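Local coordinates for protein beta-1,4-galactanase (Thielavia heterothallica, PDB 1HJS) that hydrolyses beta-1,4-galactosidic linkages in type I arabinogalactans as a family 53 glycoside hydrolase, at residues Arg47-Pro52 against Asp79-Asp84; Gly6-Ser11 against Phe294-Ala299; Ser229-Ala234 against Ser285-Gly290. One frame throughout, in Å; residues are numbered along the deposited sequence.

All three contacts belong to one eight-stranded parallel beta/alpha barrel. Contact 2 joins the first strand, 4-8, to the last, 290-296, and so closes the ring; contact 1 pairs strands 43-48 and 75-80, the second and third. Their centres are about 16 Å apart, and they touch through a salt bridge from Arg47 to Glu297. Both lie at the C-terminal strand ends by the active site: the side chains of Asp79 (contact 1) and Trp296 (contact 2) are about 5 and 4 Å from that of the nucleophile Glu245. Contact 3 lies on the outside, its centre about 29 and 23 Å from those of contacts 1 and 2. Along the chain, contacts 1 and 3 follow one another inside the loop closed by contact 2.

Contact 1 of 3, residues Arg47-Pro52 against Asp79-Asp84; sequences RVWVNP and DFHYSD. With SO4 (sulfate ion), chain F.
Trp49 and His81 lie side by side and point the same way, their ring planes inclined at 56°. His81 CG, beside its backbone N and anti to the carbonyl carbon (chi1 -80°), sets one face of the imidazole against the indole NE1, which stands toward the rim, 3.3 Å from His81 ND1. His81 ND1 is hydrogen-bonded to Ala87 N. Arg47 CB approaches obliquely from the same side of the ring, 3.5 Å from His81 NE2, and NE2 gives a weak bond to Asp79 OD2, whose stronger partner is Arg45. Strands 43-48 and 75-80 run parallel here in a beta-alpha-beta unit of the TIM barrel, helix 59-71 between them; Asp79 sits about 5 Å, side chain to side chain, from the nucleophile Glu245. Val48 and Phe80 share the face turned toward helix 102-122, where Val48 CB and CG1 meet Phe80 CD1 obliquely at 3.9 Å. Beyond the strands, Val50 N bonds to Ser83 O, and Asn51 N reaches Asp84 OD1 at 2.8 Å on the carboxylate's anti side, 33° out of its plane. Water 2 links that oxygen to Asn51 ND2, which also donates at 3.2 Å to O4 of a sulfate, probably from the crystallisation liquor, that Lys108 and Trp98 hold too. Asp84 OD2 is held by Ala96 N.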
loop_
_atom_site.group_PDB
_atom_site.type_symbol
_atom_site.label_atom_id
_atom_site.label_comp_id
_atom_site.label_asym_id
_atom_site.label_seq_id
_atom_site.Cartn_x
_atom_site.Cartn_y
_atom_site.Cartn_z
ATOM N N ARG A 47 -6.742 1.550 2.671
ATOM C CA ARG A 47 -6.216 2.648 3.470
ATOM C C ARG A 47 -7.184 2.971 4.597
ATOM O O ARG A 47 -8.398 3.023 4.395
ATOM C CB ARG A 47 -5.982 3.899 2.609
ATOM C CG ARG A 47 -7.169 4.325 1.754
ATOM C CD ARG A 47 -6.876 5.631 1.010
ATOM N NE ARG A 47 -7.877 5.909 -0.020
ATOM C CZ ARG A 47 -7.872 5.372 -1.237
ATOM N NH1 ARG A 47 -6.910 4.532 -1.595
ATOM N NH2 ARG A 47 -8.850 5.652 -2.092
ATOM N N VAL A 48 -6.637 3.184 5.789
ATOM C CA VAL A 48 -7.454 3.504 6.948
ATOM C C VAL A 48 -7.101 4.885 7.477
ATOM O O VAL A 48 -5.945 5.161 7.787
ATOM C CB VAL A 48 -7.239 2.480 8.086
ATOM C CG1 VAL A 48 -8.089 2.860 9.296
ATOM C CG2 VAL A 48 -7.588 1.083 7.601
ATOM N N TRP A 49 -8.101 5.754 7.563
ATOM C CA TRP A 49 -7.904 7.094 8.089
ATOM C C TRP A 49 -8.569 7.135 9.463
ATOM O O TRP A 49 -9.531 6.408 9.718
ATOM C CB TRP A 49 -8.502 8.140 7.141
ATOM C CG TRP A 49 -7.754 8.233 5.827
ATOM C CD1 TRP A 49 -6.582 7.598 5.498
ATOM C CD2 TRP A 49 -8.114 9.020 4.684
ATOM N NE1 TRP A 49 -6.195 7.945 4.221
ATOM C CE2 TRP A 49 -7.115 8.815 3.700
ATOM C CE3 TRP A 49 -9.182 9.880 4.394
ATOM C CZ2 TRP A 49 -7.156 9.440 2.445
ATOM C CZ3 TRP A 49 -9.221 10.503 3.142
ATOM C CH2 TRP A 49 -8.213 10.278 2.187
ATOM N N VAL A 50 -8.051 7.981 10.346
ATOM C CA VAL A 50 -8.556 8.069 11.710
ATOM C C VAL A 50 -9.975 8.612 11.860
ATOM O O VAL A 50 -10.875 7.880 12.289
ATOM C CB VAL A 50 -7.586 8.892 12.581
ATOM C CG1 VAL A 50 -8.092 8.961 14.013
ATOM C CG2 VAL A 50 -6.200 8.259 12.525
ATOM N N ASN A 51 -10.181 9.881 11.525
ATOM C CA ASN A 51 -11.506 10.493 11.628
ATOM C C ASN A 51 -11.866 11.371 10.438
ATOM O O ASN A 51 -12.162 12.553 10.600
ATOM C CB ASN A 51 -11.611 11.335 12.900
ATOM C CG ASN A 51 -11.898 10.503 14.125
ATOM O OD1 ASN A 51 -12.940 9.849 14.211
ATOM N ND2 ASN A 51 -10.980 10.524 15.087
ATOM N N PRO A 52 -11.853 10.805 9.225
ATOM C CA PRO A 52 -12.197 11.629 8.065
ATOM C C PRO A 52 -13.607 12.191 8.226
ATOM O O PRO A 52 -14.522 11.485 8.641
ATOM C CB PRO A 52 -12.078 10.649 6.901
ATOM C CG PRO A 52 -12.430 9.333 7.531
ATOM C CD PRO A 52 -11.683 9.393 8.842
ATOM N N ASP A 79 -3.736 -0.635 5.722
ATOM C CA ASP A 79 -2.724 0.410 5.630
ATOM C C ASP A 79 -3.131 1.611 6.476
ATOM O O ASP A 79 -3.919 2.445 6.043
ATOM C CB ASP A 79 -2.551 0.816 4.160
ATOM C CG ASP A 79 -1.635 2.020 3.974
ATOM O OD1 ASP A 79 -0.895 2.382 4.910
ATOM O OD2 ASP A 79 -1.653 2.597 2.865
ATOM N N PHE A 80 -2.609 1.678 7.700
ATOM C CA PHE A 80 -2.910 2.793 8.590
ATOM C C PHE A 80 -2.140 4.023 8.142
ATOM O O PHE A 80 -0.909 3.995 8.101
ATOM C CB PHE A 80 -2.484 2.485 10.033
ATOM C CG PHE A 80 -3.386 1.532 10.755
ATOM C CD1 PHE A 80 -4.722 1.850 10.978
ATOM C CD2 PHE A 80 -2.888 0.327 11.249
ATOM C CE1 PHE A 80 -5.554 0.982 11.689
ATOM C CE2 PHE A 80 -3.716 -0.554 11.965
ATOM C CZ PHE A 80 -5.047 -0.222 12.183
ATOM N N HIS A 81 -2.852 5.093 7.802
ATOM C CA HIS A 81 -2.190 6.331 7.405
ATOM C C HIS A 81 -1.910 7.186 8.641
ATOM O O HIS A 81 -1.129 8.137 8.583
ATOM C CB HIS A 81 -3.055 7.137 6.423
ATOM C CG HIS A 81 -2.983 6.648 5.009
ATOM N ND1 HIS A 81 -2.980 7.503 3.928
ATOM C CD2 HIS A 81 -2.912 5.396 4.498
ATOM C CE1 HIS A 81 -2.908 6.798 2.812
ATOM N NE2 HIS A 81 -2.866 5.517 3.130
ATOM N N TYR A 82 -2.541 6.835 9.761
ATOM C CA TYR A 82 -2.379 7.586 11.002
ATOM C C TYR A 82 -2.540 9.077 10.732
ATOM O O TYR A 82 -1.697 9.898 11.110
ATOM C CB TYR A 82 -1.013 7.306 11.640
ATOM C CG TYR A 82 -0.844 5.875 12.124
ATOM C CD1 TYR A 82 -1.847 5.247 12.862
ATOM C CD2 TYR A 82 0.336 5.166 11.883
ATOM C CE1 TYR A 82 -1.680 3.949 13.354
ATOM C CE2 TYR A 82 0.513 3.865 12.372
ATOM C CZ TYR A 82 -0.501 3.268 13.109
ATOM O OH TYR A 82 -0.331 2.002 13.620
ATOM N N SER A 83 -3.640 9.402 10.063
ATOM C CA SER A 83 -3.987 10.769 9.714
ATOM C C SER A 83 -5.467 10.749 9.373
ATOM O O SER A 83 -6.038 9.677 9.181
ATOM C CB SER A 83 -3.182 11.233 8.495
ATOM O OG SER A 83 -3.503 12.575 8.163
ATOM N N ASP A 84 -6.098 11.919 9.313
ATOM C CA ASP A 84 -7.513 11.968 8.956
ATOM C C ASP A 84 -7.618 12.049 7.442
ATOM O O ASP A 84 -8.712 11.972 6.886
ATOM C CB ASP A 84 -8.211 13.193 9.548
ATOM C CG ASP A 84 -8.294 13.152 11.058
ATOM O OD1 ASP A 84 -8.447 12.049 11.624
ATOM O OD2 ASP A 84 -8.227 14.234 11.671
HETATM S S SO4 F . -9.567 8.878 17.967
HETATM O O1 SO4 F . -8.486 7.702 17.690
HETATM O O2 SO4 F . -9.701 8.937 19.410
HETATM O O3 SO4 F . -9.149 10.002 17.447
HETATM O O4 SO4 F . -10.780 8.339 17.404
HETATM O O HOH W 1 -5.020 5.412 10.404
HETATM O O HOH W 2 -9.219 12.455 14.452
#

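Contact 2 of 3, residues Gly6-Ser11 against Phe294-Ala299; sequences GVDWSS and FYWEPA
Strands 6-8 and 294-296 run parallel at 28° to each other, pairing Gly6 with Phe294, Val7 with Tyr295 and Asp8 with Trp296 through bonds from Tyr295 N to Gly6 O and from Asp8 N to Tyr295 O. Phe294 lays its ring beside the bare Gly6 backbone, with CD2 3.7 Å from Gly6 CA. Where the strands end, Asp8 and Trp296 extend alongside each other, carboxylate and indole planes 71° apart, and Asp8 CB packs 3.5 Å from Trp296 CD1. Water 3, in the indole plane, ties Trp296 NE1 to Asp8 OD2, which is also salt-bridged to Arg45. The other oxygen, Asp8 OD1, takes both Ser10 OG, at 2.6 Å, and Ser10 N, the latter forming an Asx turn. Glu297 CG lies over the indole centre, and the bend at chi2 (-78°) turns the carboxylate to Ser11: Ser11 N uses the syn lone pair of Glu297 OE2, and Ser11 OG donates to Glu297 OE1 at 2.6 Å. Although Asp8 OD1 and Glu297 OE2 are only 3.7 Å apart, Arg47 bridges to Glu297 and would probably ease their repulsion. On the opposite face Val7 CB meets Pro298 CG at 3.8 Å. This is the seam between first and last strands that closes a TIM barrel, its C-terminal end beside the nucleophile Glu245.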
loop_
_atom_site.group_PDB
_atom_site.type_symbol
_atom_site.label_atom_id
_atom_site.label_comp_id
_atom_site.label_asym_id
_atom_site.label_seq_id
_atom_site.Cartn_x
_atom_site.Cartn_y
_atom_site.Cartn_z
ATOM N N GLY A 6 -1.902 -8.721 -5.118
ATOM C CA GLY A 6 -3.032 -7.870 -4.810
ATOM C C GLY A 6 -3.192 -6.522 -5.469
ATOM O O GLY A 6 -2.431 -6.123 -6.354
ATOM N N VAL A 7 -4.235 -5.832 -5.024
ATOM C CA VAL A 7 -4.553 -4.500 -5.498
ATOM C C VAL A 7 -5.097 -3.745 -4.299
ATOM O O VAL A 7 -5.573 -4.352 -3.331
ATOM C CB VAL A 7 -5.658 -4.508 -6.596
ATOM C CG1 VAL A 7 -5.249 -5.401 -7.751
ATOM C CG2 VAL A 7 -6.997 -4.966 -5.998
ATOM N N ASP A 8 -4.996 -2.426 -4.348
ATOM C CA ASP A 8 -5.555 -1.596 -3.301
ATOM C C ASP A 8 -6.919 -1.230 -3.900
ATOM O O ASP A 8 -6.983 -0.600 -4.955
ATOM C CB ASP A 8 -4.703 -0.342 -3.098
ATOM C CG ASP A 8 -5.204 0.522 -1.958
ATOM O OD1 ASP A 8 -6.408 0.842 -1.933
ATOM O OD2 ASP A 8 -4.386 0.894 -1.089
ATOM N N TRP A 9 -8.002 -1.644 -3.246
ATOM C CA TRP A 9 -9.338 -1.375 -3.770
ATOM C C TRP A 9 -10.148 -0.451 -2.863
ATOM O O TRP A 9 -11.378 -0.430 -2.922
ATOM C CB TRP A 9 -10.078 -2.704 -3.967
ATOM C CG TRP A 9 -10.622 -3.313 -2.694
ATOM C CD1 TRP A 9 -10.037 -3.301 -1.455
ATOM C CD2 TRP A 9 -11.856 -4.027 -2.547
ATOM N NE1 TRP A 9 -10.835 -3.960 -0.548
ATOM C CE2 TRP A 9 -11.956 -4.416 -1.191
ATOM C CE3 TRP A 9 -12.889 -4.376 -3.431
ATOM C CZ2 TRP A 9 -13.051 -5.140 -0.696
ATOM C CZ3 TRP A 9 -13.980 -5.098 -2.937
ATOM C CH2 TRP A 9 -14.048 -5.469 -1.582
ATOM N N SER A 10 -9.447 0.329 -2.047
ATOM C CA SER A 10 -10.077 1.239 -1.088
ATOM C C SER A 10 -11.291 2.026 -1.568
ATOM O O SER A 10 -12.283 2.134 -0.849
ATOM C CB SER A 10 -9.036 2.223 -0.544
ATOM O OG SER A 10 -7.917 1.542 -0.000
ATOM N N SER A 11 -11.214 2.573 -2.775
ATOM C CA SER A 11 -12.300 3.381 -3.331
ATOM C C SER A 11 -13.552 2.618 -3.760
ATOM O O SER A 11 -14.513 3.237 -4.218
ATOM C CB SER A 11 -11.792 4.143 -4.549
ATOM O OG SER A 11 -11.544 3.232 -5.607
ATOM N N PHE A 294 1.325 -5.157 -5.126
ATOM C CA PHE A 294 -0.030 -4.623 -5.070
ATOM C C PHE A 294 -0.200 -3.477 -6.055
ATOM O O PHE A 294 0.529 -2.489 -5.988
ATOM C CB PHE A 294 -0.357 -4.110 -3.668
ATOM C CG PHE A 294 -0.474 -5.196 -2.632
ATOM C CD1 PHE A 294 0.662 -5.810 -2.117
ATOM C CD2 PHE A 294 -1.726 -5.601 -2.177
ATOM C CE1 PHE A 294 0.555 -6.824 -1.156
ATOM C CE2 PHE A 294 -1.849 -6.613 -1.217
ATOM C CZ PHE A 294 -0.704 -7.225 -0.707
ATOM N N TYR A 295 -1.162 -3.609 -6.963
ATOM C CA TYR A 295 -1.438 -2.557 -7.938
ATOM C C TYR A 295 -2.316 -1.538 -7.217
ATOM O O TYR A 295 -3.244 -1.923 -6.506
ATOM C CB TYR A 295 -2.199 -3.117 -9.141
ATOM C CG TYR A 295 -2.203 -2.172 -10.322
ATOM C CD1 TYR A 295 -1.177 -2.206 -11.266
ATOM C CD2 TYR A 295 -3.196 -1.207 -10.463
ATOM C CE1 TYR A 295 -1.140 -1.302 -12.323
ATOM C CE2 TYR A 295 -3.170 -0.290 -11.525
ATOM C CZ TYR A 295 -2.138 -0.346 -12.445
ATOM O OH TYR A 295 -2.086 0.554 -13.479
ATOM N N TRP A 296 -2.052 -0.248 -7.392
ATOM C CA TRP A 296 -2.850 0.746 -6.681
ATOM C C TRP A 296 -4.102 1.255 -7.388
ATOM O O TRP A 296 -4.021 1.852 -8.467
ATOM C CB TRP A 296 -1.986 1.950 -6.291
ATOM C CG TRP A 296 -2.636 2.819 -5.249
ATOM C CD1 TRP A 296 -2.904 2.479 -3.953
ATOM C CD2 TRP A 296 -3.129 4.155 -5.421
ATOM N NE1 TRP A 296 -3.532 3.518 -3.308
ATOM C CE2 TRP A 296 -3.683 4.559 -4.186
ATOM C CE3 TRP A 296 -3.158 5.050 -6.501
ATOM C CZ2 TRP A 296 -4.261 5.824 -3.998
ATOM C CZ3 TRP A 296 -3.734 6.305 -6.316
ATOM C CH2 TRP A 296 -4.279 6.680 -5.074
ATOM N N GLU A 297 -5.255 1.010 -6.765
ATOM C CA GLU A 297 -6.552 1.479 -7.259
ATOM C C GLU A 297 -6.872 1.229 -8.736
ATOM O O GLU A 297 -7.186 2.158 -9.486
ATOM C CB GLU A 297 -6.675 2.972 -6.946
ATOM C CG GLU A 297 -6.798 3.267 -5.455
ATOM C CD GLU A 297 -8.200 2.991 -4.925
ATOM O OE1 GLU A 297 -9.027 2.436 -5.677
ATOM O OE2 GLU A 297 -8.471 3.326 -3.755
ATOM N N PRO A 298 -6.847 -0.040 -9.162
ATOM C CA PRO A 298 -7.136 -0.371 -10.560
ATOM C C PRO A 298 -8.561 -0.054 -11.023
ATOM O O PRO A 298 -8.797 0.129 -12.220
ATOM C CB PRO A 298 -6.844 -1.865 -10.620
ATOM C CG PRO A 298 -7.284 -2.329 -9.265
ATOM C CD PRO A 298 -6.701 -1.263 -8.351
ATOM N N ALA A 299 -9.496 0.033 -10.081
ATOM C CA ALA A 299 -10.897 0.278 -10.420
ATOM C C ALA A 299 -11.445 1.670 -10.119
ATOM O O ALA A 299 -12.658 1.881 -10.188
ATOM C CB ALA A 299 -11.775 -0.779 -9.737
HETATM O O HOH W 3 -4.472 3.449 -0.407
#

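Contact 3 of 3, residues Ser229-Ala234 against Ser285-Gly290; sequences SLDNMA and SSVSRG
Val287 holds CG1 anti to its backbone N (chi1 177°) and CG2 anti to its carbonyl carbon, which spreads the two methyls along the helix: CG2 meets Leu230 CB at 3.7 Å, and CG1 meets Ala234 CB at the same distance, one turn further on. CG1 also lies 3.7 Å from Leu230 O, the oxygen already bonded to Ala234 N within the helix. Asp231, with chi1 at -91° and its side chain slanting across Val287, brings OD1 to 3.5 Å from Val287 CG2. That oxygen has better partners: a salt bridge to Lys227 NZ, one helical turn back, and water 4, which donates to Asp231 OD1 at 2.7 Å and accepts from Ser288 N. In the TIM barrel this is the outer layer, where helix 223-237 packs against the loop between helix 270-285 and strand 290-296; Ile241 of strand 240-245 touches Leu230, Ala234 and Val287 alike. The loop turns through a type II beta turn from Val287 to Gly290, closed by a bond from Gly290 N to Val287 O. Its Ser288 O rests 3.5 Å from Ala234 CB, and Ser288 CB approaches the same methyl.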
loop_
_atom_site.group_PDB
_atom_site.type_symbol
_atom_site.label_atom_id
_atom_site.label_comp_id
_atom_site.label_asym_id
_atom_site.label_seq_id
_atom_site.Cartn_x
_atom_site.Cartn_y
_atom_site.Cartn_z
ATOM N N SER A 229 18.048 -1.972 -5.331
ATOM C CA SER A 229 17.604 -1.468 -4.033
ATOM C C SER A 229 16.991 -2.579 -3.180
ATOM O O SER A 229 17.371 -2.763 -2.028
ATOM C CB SER A 229 16.584 -0.342 -4.226
ATOM O OG SER A 229 16.173 0.199 -2.984
ATOM N N LEU A 230 16.044 -3.320 -3.746
ATOM C CA LEU A 230 15.401 -4.397 -3.002
ATOM C C LEU A 230 16.431 -5.439 -2.566
ATOM O O LEU A 230 16.400 -5.904 -1.429
ATOM C CB LEU A 230 14.297 -5.047 -3.846
ATOM C CG LEU A 230 13.140 -4.118 -4.249
ATOM C CD1 LEU A 230 12.040 -4.930 -4.920
ATOM C CD2 LEU A 230 12.588 -3.404 -3.022
ATOM N N ASP A 231 17.349 -5.796 -3.461
ATOM C CA ASP A 231 18.392 -6.764 -3.119
ATOM C C ASP A 231 19.183 -6.268 -1.907
ATOM O O ASP A 231 19.478 -7.030 -0.992
ATOM C CB ASP A 231 19.354 -6.962 -4.294
ATOM C CG ASP A 231 18.938 -8.099 -5.226
ATOM O OD1 ASP A 231 17.917 -8.775 -4.971
ATOM O OD2 ASP A 231 19.654 -8.324 -6.224
ATOM N N ASN A 232 19.526 -4.983 -1.910
ATOM C CA ASN A 232 20.293 -4.403 -0.811
ATOM C C ASN A 232 19.506 -4.406 0.494
ATOM O O ASN A 232 20.061 -4.677 1.564
ATOM C CB ASN A 232 20.723 -2.975 -1.159
ATOM C CG ASN A 232 21.762 -2.938 -2.266
ATOM O OD1 ASN A 232 22.377 -3.954 -2.585
ATOM N ND2 ASN A 232 21.971 -1.764 -2.846
ATOM N N MET A 233 18.217 -4.096 0.407
ATOM C CA MET A 233 17.361 -4.082 1.588
ATOM C C MET A 233 17.269 -5.489 2.165
ATOM O O MET A 233 17.331 -5.684 3.383
ATOM C CB MET A 233 15.960 -3.596 1.221
ATOM C CG MET A 233 15.903 -2.144 0.782
ATOM S SD MET A 233 14.308 -1.702 0.055
ATOM C CE MET A 233 13.215 -1.944 1.471
ATOM N N ALA A 234 17.124 -6.467 1.277
ATOM C CA ALA A 234 16.997 -7.867 1.679
ATOM C C ALA A 234 18.228 -8.404 2.394
ATOM O O ALA A 234 18.126 -9.040 3.441
ATOM C CB ALA A 234 16.695 -8.734 0.461
ATOM N N SER A 285 10.085 -11.222 -7.023
ATOM C CA SER A 285 10.316 -12.644 -6.794
ATOM C C SER A 285 11.791 -13.028 -6.861
ATOM O O SER A 285 12.195 -14.027 -6.273
ATOM C CB SER A 285 9.525 -13.488 -7.800
ATOM O OG SER A 285 8.129 -13.369 -7.566
ATOM N N SER A 286 12.590 -12.238 -7.574
ATOM C CA SER A 286 14.018 -12.528 -7.707
ATOM C C SER A 286 14.790 -12.057 -6.484
ATOM O O SER A 286 15.992 -12.300 -6.364
ATOM C CB SER A 286 14.591 -11.840 -8.950
ATOM O OG SER A 286 14.767 -10.452 -8.721
ATOM N N VAL A 287 14.097 -11.376 -5.580
ATOM C CA VAL A 287 14.713 -10.860 -4.366
ATOM C C VAL A 287 14.503 -11.819 -3.204
ATOM O O VAL A 287 13.452 -12.448 -3.090
ATOM C CB VAL A 287 14.117 -9.481 -3.996
ATOM C CG1 VAL A 287 14.722 -8.971 -2.685
ATOM C CG2 VAL A 287 14.386 -8.493 -5.113
ATOM N N SER A 288 15.515 -11.945 -2.353
ATOM C CA SER A 288 15.412 -12.817 -1.192
ATOM C C SER A 288 14.230 -12.357 -0.339
ATOM O O SER A 288 14.197 -11.225 0.139
ATOM C CB SER A 288 16.704 -12.766 -0.369
ATOM O OG SER A 288 16.604 -13.592 0.777
ATOM N N ARG A 289 13.262 -13.248 -0.163
ATOM C CA ARG A 289 12.061 -12.965 0.612
ATOM C C ARG A 289 11.153 -11.918 -0.031
ATOM O O ARG A 289 10.393 -11.244 0.670
ATOM C CB ARG A 289 12.423 -12.519 2.033
ATOM C CG ARG A 289 13.423 -13.428 2.731
ATOM C CD ARG A 289 13.475 -13.134 4.218
ATOM N NE ARG A 289 12.581 -14.013 4.962
ATOM C CZ ARG A 289 12.264 -13.861 6.247
ATOM N NH1 ARG A 289 12.761 -12.848 6.948
ATOM N NH2 ARG A 289 11.456 -14.734 6.837
ATOM N N GLY A 290 11.249 -11.766 -1.352
ATOM C CA GLY A 290 10.377 -10.832 -2.054
ATOM C C GLY A 290 9.075 -11.605 -2.151
ATOM O O GLY A 290 9.019 -12.635 -2.832
HETATM O O HOH W 4 18.077 -10.722 -3.115
#